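Local coordinates for protein thioredoxin (Bacillus cereus, PDB 3ZIT) that probably shuttles electrons as a small thioredoxin- or glutaredoxin-like oxidoreductase, using a CxxC disulfide at the start of a helix, at residues P14-V27 with F66-E78. The protein carries 1 engineered substitution. Residues are numbered along the deposited sequence; the frame is centred on the assembly and turned at random. Where two conformers were deposited one is given.
Sequences PCVIVKEFLKHNNV and FQIEKLQQLLNIE
Phe21 lays one ring face over CG2 of Ile68, a CH-pi contact with the methyl 4.1 Å from the ring centroid, and joins the two helices that cover one side of the sheet in this thioredoxin fold. Helix 13-24, whose first turn carries Cys15 of the Cys12–Cys15 disulfide, runs roughly alongside helix 68-75, the segment axes 32° apart, and no direct hydrogen bond links the two segments. Phe21 reaches toward helix 68-75 because chi1 of 171° swings CG to the side opposite the backbone N, and CZ meets CG of Gln72 at the ring edge, 3.4 Å away. On the face away from Ile68 lies ND2 of Asn25, offset toward the rim; the amide is held there by a hydrogen bond from ND2 to Phe21 O (2.9 Å), an oxygen that Asn25 N also reaches, from the opposite face of its carbonyl plane.

Towards the disulfide end, Phe66 turns a ring edge to Ile17, its CE1 3.5 Å from Ile17 CG2, while Pro14 CB packs on CD1. Between the two phenylalanines, Val18 splits its methyls: CG2 goes to Phe66 and Ile68, CG1 to Leu71, and Val56 of strand 55-58 touches both Val18 and Leu71. At the far end Leu22 CD2 and Leu75 CD1 are pressed tightly together at 3.5 Å, and Ile77 sets CD1 against Asn25 CB. One water spans the polar margin, donating to Asn25 OD1 at 3.1 Å and to Gln72 OE1 at 2.9 Å.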
loop_
_atom_site.group_PDB
_atom_site.type_symbol
_atom_site.label_atom_id
_atom_site.label_comp_id
_atom_site.label_asym_id
_atom_site.label_seq_id
_atom_site.Cartn_x
_atom_site.Cartn_y
_atom_site.Cartn_z
ATOM N N PRO B 14 -5.153 -3.872 5.051
ATOM C CA PRO B 14 -3.696 -3.852 4.942
ATOM C C PRO B 14 -3.168 -4.987 4.072
ATOM O O PRO B 14 -2.175 -4.850 3.381
ATOM C CB PRO B 14 -3.235 -3.973 6.416
ATOM C CG PRO B 14 -4.445 -3.385 7.193
ATOM C CD PRO B 14 -5.589 -3.867 6.476
ATOM N N CYS B 15 -3.863 -6.154 4.117
ATOM C CA CYS B 15 -3.499 -7.246 3.219
ATOM C C CYS B 15 -3.683 -6.903 1.761
ATOM O O CYS B 15 -2.841 -7.231 0.938
ATOM C CB CYS B 15 -4.435 -8.457 3.474
ATOM S SG CYS B 15 -4.397 -9.212 5.143
ATOM N N VAL B 16 -4.762 -6.219 1.472
ATOM C CA VAL B 16 -5.023 -5.792 0.082
ATOM C C VAL B 16 -3.954 -4.809 -0.365
ATOM O O VAL B 16 -3.481 -4.941 -1.503
ATOM C CB VAL B 16 -6.411 -5.103 -0.037
ATOM C CG1 VAL B 16 -6.571 -4.435 -1.411
ATOM C CG2 VAL B 16 -7.469 -6.119 0.189
ATOM N N ILE B 17 -3.607 -3.864 0.492
ATOM C CA ILE B 17 -2.564 -2.901 0.182
ATOM C C ILE B 17 -1.254 -3.608 -0.094
ATOM O O ILE B 17 -0.570 -3.321 -1.068
ATOM C CB ILE B 17 -2.455 -1.813 1.230
ATOM C CG1 ILE B 17 -3.776 -1.062 1.318
ATOM C CG2 ILE B 17 -1.174 -0.984 1.018
ATOM C CD1 ILE B 17 -3.900 -0.288 2.589
ATOM N N VAL B 18 -0.878 -4.565 0.746
ATOM C CA VAL B 18 0.352 -5.301 0.510
ATOM C C VAL B 18 0.311 -6.056 -0.788
ATOM O O VAL B 18 1.246 -6.000 -1.582
ATOM C CB VAL B 18 0.645 -6.234 1.728
ATOM C CG1 VAL B 18 1.733 -7.288 1.348
ATOM C CG2 VAL B 18 1.124 -5.378 2.864
ATOM N N LYS B 19 -0.785 -6.797 -1.051
ATOM C CA LYS B 19 -0.848 -7.551 -2.303
ATOM C C LYS B 19 -0.793 -6.617 -3.514
ATOM O O LYS B 19 -0.099 -6.909 -4.477
ATOM C CB LYS B 19 -2.109 -8.389 -2.334
ATOM C CG LYS B 19 -2.123 -9.593 -1.440
ATOM C CD LYS B 19 -3.561 -10.193 -1.295
ATOM C CE LYS B 19 -3.893 -11.456 -0.673
ATOM N NZ LYS B 19 -5.303 -11.540 -1.166
ATOM N N GLU B 20 -1.510 -5.496 -3.476
ATOM C CA GLU B 20 -1.477 -4.579 -4.599
ATOM C C GLU B 20 -0.143 -3.959 -4.797
ATOM O O GLU B 20 0.273 -3.718 -5.944
ATOM C CB GLU B 20 -2.619 -3.576 -4.491
ATOM C CG GLU B 20 -4.018 -4.283 -4.583
ATOM C CD GLU B 20 -4.264 -4.987 -5.952
ATOM O OE1 GLU B 20 -3.913 -4.348 -6.953
ATOM O OE2 GLU B 20 -4.827 -6.142 -6.035
ATOM N N PHE B 21 0.548 -3.627 -3.695
ATOM C CA PHE B 21 1.938 -3.151 -3.742
ATOM C C PHE B 21 2.829 -4.224 -4.480
ATOM O O PHE B 21 3.630 -3.887 -5.320
ATOM C CB PHE B 21 2.392 -2.840 -2.349
ATOM C CG PHE B 21 3.872 -2.547 -2.248
ATOM C CD1 PHE B 21 4.305 -1.236 -2.594
ATOM C CD2 PHE B 21 4.774 -3.488 -1.881
ATOM C CE1 PHE B 21 5.627 -0.861 -2.586
ATOM C CE2 PHE B 21 6.191 -3.157 -1.848
ATOM C CZ PHE B 21 6.513 -1.803 -2.186
ATOM N N LEU B 22 2.717 -5.445 -4.025
ATOM C CA LEU B 22 3.506 -6.511 -4.647
ATOM C C LEU B 22 3.152 -6.679 -6.113
ATOM O O LEU B 22 4.073 -6.825 -6.937
ATOM C CB LEU B 22 3.273 -7.827 -3.895
ATOM C CG LEU B 22 3.814 -7.851 -2.506
ATOM C CD1 LEU B 22 3.303 -9.169 -1.804
ATOM C CD2 LEU B 22 5.279 -7.640 -2.369
ATOM N N LYS B 23 1.878 -6.626 -6.479
ATOM C CA LYS B 23 1.473 -6.689 -7.891
ATOM C C LYS B 23 2.027 -5.555 -8.672
ATOM O O LYS B 23 2.501 -5.709 -9.799
ATOM C CB LYS B 23 -0.011 -6.801 -8.022
ATOM C CG LYS B 23 -0.610 -8.064 -7.641
ATOM C CD LYS B 23 -2.138 -7.909 -7.466
ATOM C CE LYS B 23 -3.021 -8.382 -8.546
ATOM N NZ LYS B 23 -4.368 -8.037 -7.961
ATOM N N HIS B 24 1.934 -4.349 -8.137
ATOM C CA HIS B 24 2.457 -3.194 -8.885
ATOM C C HIS B 24 3.965 -3.274 -9.153
ATOM O O HIS B 24 4.444 -2.759 -10.172
ATOM C CB HIS B 24 2.129 -1.935 -8.096
ATOM C CG HIS B 24 2.450 -0.727 -8.896
ATOM N ND1 HIS B 24 1.858 -0.442 -10.103
ATOM C CD2 HIS B 24 3.471 0.118 -8.735
ATOM C CE1 HIS B 24 2.453 0.635 -10.583
ATOM N NE2 HIS B 24 3.419 1.007 -9.754
ATOM N N ASN B 25 4.671 -3.947 -8.259
ATOM C CA ASN B 25 6.066 -4.220 -8.397
ATOM C C ASN B 25 6.385 -5.518 -9.128
ATOM O O ASN B 25 7.523 -5.939 -9.143
ATOM C CB ASN B 25 6.762 -4.108 -7.012
ATOM C CG ASN B 25 6.895 -2.692 -6.593
ATOM O OD1 ASN B 25 7.821 -1.996 -7.042
ATOM N ND2 ASN B 25 5.971 -2.222 -5.704
ATOM N N ASN B 26 5.362 -6.201 -9.605
ATOM C CA ASN B 26 5.501 -7.425 -10.403
ATOM C C ASN B 26 6.270 -8.497 -9.670
ATOM O O ASN B 26 7.075 -9.226 -10.246
ATOM C CB ASN B 26 6.092 -7.101 -11.745
ATOM C CG ASN B 26 5.235 -6.131 -12.464
ATOM O OD1 ASN B 26 4.094 -6.420 -12.750
ATOM N ND2 ASN B 26 5.737 -4.921 -12.653
ATOM N N VAL B 27 5.990 -8.661 -8.376
ATOM C CA VAL B 27 6.606 -9.643 -7.564
ATOM C C VAL B 27 5.930 -10.984 -7.736
ATOM O O VAL B 27 4.706 -11.072 -7.797
ATOM C CB VAL B 27 6.550 -9.218 -6.061
ATOM C CG1 VAL B 27 6.970 -10.291 -5.136
ATOM C CG2 VAL B 27 7.425 -7.947 -5.874
ATOM N N PHE B 66 2.099 -4.620 8.765
ATOM C CA PHE B 66 2.189 -3.661 7.632
ATOM C C PHE B 66 3.509 -2.952 7.655
ATOM O O PHE B 66 3.646 -2.015 8.387
ATOM C CB PHE B 66 1.006 -2.702 7.709
ATOM C CG PHE B 66 0.819 -1.853 6.532
ATOM C CD1 PHE B 66 0.320 -2.426 5.396
ATOM C CD2 PHE B 66 1.215 -0.508 6.480
ATOM C CE1 PHE B 66 0.089 -1.668 4.229
ATOM C CE2 PHE B 66 1.058 0.279 5.333
ATOM C CZ PHE B 66 0.460 -0.315 4.235
ATOM N N GLN B 67 4.484 -3.445 6.903
ATOM C CA GLN B 67 5.853 -2.929 6.906
ATOM C C GLN B 67 6.274 -2.790 5.447
ATOM O O GLN B 67 7.082 -3.610 4.930
ATOM C CB GLN B 67 6.841 -3.841 7.633
ATOM C CG GLN B 67 6.498 -4.052 9.103
ATOM C CD GLN B 67 7.633 -4.818 9.753
ATOM O OE1 GLN B 67 8.796 -4.361 9.744
ATOM N NE2 GLN B 67 7.368 -5.955 10.389
ATOM N N ILE B 68 5.843 -1.719 4.811
ATOM C CA ILE B 68 6.113 -1.594 3.353
ATOM C C ILE B 68 7.596 -1.393 3.053
ATOM O O ILE B 68 8.130 -2.000 2.126
ATOM C CB ILE B 68 5.286 -0.453 2.759
ATOM C CG1 ILE B 68 3.792 -0.709 2.883
ATOM C CG2 ILE B 68 5.683 -0.204 1.309
ATOM C CD1 ILE B 68 3.283 -2.013 2.201
ATOM N N GLU B 69 8.273 -0.510 3.817
ATOM C CA GLU B 69 9.704 -0.247 3.547
ATOM C C GLU B 69 10.548 -1.505 3.779
ATOM O O GLU B 69 11.441 -1.788 3.016
ATOM C CB GLU B 69 10.226 0.967 4.331
ATOM C CG GLU B 69 9.653 2.269 3.797
ATOM C CD GLU B 69 10.558 3.504 3.856
ATOM O OE1 GLU B 69 10.830 4.005 4.980
ATOM O OE2 GLU B 69 10.999 4.006 2.807
ATOM N N LYS B 70 10.228 -2.270 4.795
ATOM C CA LYS B 70 10.994 -3.512 5.068
ATOM C C LYS B 70 10.729 -4.496 3.946
ATOM O O LYS B 70 11.648 -5.155 3.467
ATOM C CB LYS B 70 10.522 -4.085 6.398
ATOM C CG LYS B 70 11.187 -5.358 6.782
ATOM C CD LYS B 70 12.553 -5.154 7.097
ATOM C CE LYS B 70 13.165 -6.338 7.852
ATOM N NZ LYS B 70 14.585 -6.109 8.048
ATOM N N LEU B 71 9.510 -4.611 3.448
ATOM C CA LEU B 71 9.262 -5.459 2.247
ATOM C C LEU B 71 10.093 -5.019 1.058
ATOM O O LEU B 71 10.652 -5.864 0.374
ATOM C CB LEU B 71 7.795 -5.415 1.926
ATOM C CG LEU B 71 6.806 -6.027 2.736
ATOM C CD1 LEU B 71 5.500 -5.978 1.757
ATOM C CD2 LEU B 71 7.090 -7.458 2.975
ATOM N N GLN B 72 10.082 -3.724 0.794
ATOM C CA GLN B 72 10.817 -3.229 -0.333
ATOM C C GLN B 72 12.262 -3.640 -0.210
ATOM O O GLN B 72 12.871 -4.030 -1.212
ATOM C CB GLN B 72 10.758 -1.712 -0.380
ATOM C CG GLN B 72 9.552 -1.139 -0.904
ATOM C CD GLN B 72 9.781 0.305 -1.241
ATOM O OE1 GLN B 72 9.242 0.791 -2.206
ATOM N NE2 GLN B 72 10.571 1.001 -0.439
ATOM N N GLN B 73 12.878 -3.435 0.980
ATOM C CA GLN B 73 14.265 -3.765 1.186
ATOM C C GLN B 73 14.529 -5.241 0.942
ATOM O O GLN B 73 15.396 -5.590 0.200
ATOM C CB GLN B 73 14.668 -3.409 2.658
ATOM C CG GLN B 73 14.863 -1.948 3.038
ATOM C CD GLN B 73 14.811 -1.643 4.528
ATOM O OE1 GLN B 73 15.070 -2.466 5.507
ATOM N NE2 GLN B 73 14.501 -0.373 4.744
ATOM N N LEU B 74 13.727 -6.093 1.547
ATOM C CA LEU B 74 13.966 -7.550 1.433
ATOM C C LEU B 74 13.725 -8.098 0.038
ATOM O O LEU B 74 14.276 -9.095 -0.343
ATOM C CB LEU B 74 13.117 -8.289 2.449
ATOM C CG LEU B 74 13.523 -8.109 3.894
ATOM C CD1 LEU B 74 12.544 -8.818 4.775
ATOM C CD2 LEU B 74 14.994 -8.495 4.221
ATOM N N LEU B 75 12.870 -7.435 -0.741
ATOM C CA LEU B 75 12.521 -7.928 -2.061
ATOM C C LEU B 75 13.489 -7.413 -3.054
ATOM O O LEU B 75 13.413 -7.859 -4.231
ATOM C CB LEU B 75 11.124 -7.555 -2.423
ATOM C CG LEU B 75 10.080 -8.361 -1.662
ATOM C CD1 LEU B 75 8.698 -7.698 -1.780
ATOM C CD2 LEU B 75 10.019 -9.833 -2.062
ATOM N N ASN B 76 14.395 -6.501 -2.702
ATOM C CA ASN B 76 15.398 -6.028 -3.655
ATOM C C ASN B 76 14.769 -5.425 -4.878
ATOM O O ASN B 76 15.250 -5.617 -5.985
ATOM C CB ASN B 76 16.474 -7.101 -4.066
ATOM C CG ASN B 76 17.174 -7.577 -2.846
ATOM O OD1 ASN B 76 17.594 -6.793 -2.002
ATOM N ND2 ASN B 76 17.338 -8.896 -2.780
ATOM N N ILE B 77 13.706 -4.633 -4.634
ATOM C CA ILE B 77 12.832 -4.138 -5.733
ATOM C C ILE B 77 12.862 -2.652 -5.909
ATOM O O ILE B 77 12.377 -2.188 -6.949
ATOM C CB ILE B 77 11.373 -4.571 -5.672
ATOM C CG1 ILE B 77 10.753 -4.227 -4.336
ATOM C CG2 ILE B 77 11.242 -5.996 -6.117
ATOM C CD1 ILE B 77 9.273 -4.408 -4.221
ATOM N N GLU B 78 13.409 -1.904 -5.000
ATOM C CA GLU B 78 13.248 -0.472 -5.180
ATOM C C GLU B 78 14.061 0.027 -6.390
ATOM O O GLU B 78 13.551 0.868 -7.111
ATOM C CB GLU B 78 13.678 0.257 -3.945
ATOM C CG GLU B 78 13.657 1.744 -4.144
ATOM C CD GLU B 78 14.167 2.518 -2.967
ATOM O OE1 GLU B 78 14.114 1.928 -1.847
ATOM O OE2 GLU B 78 14.552 3.708 -3.153
HETATM O O HOH W 1 9.378 -0.352 -4.882
#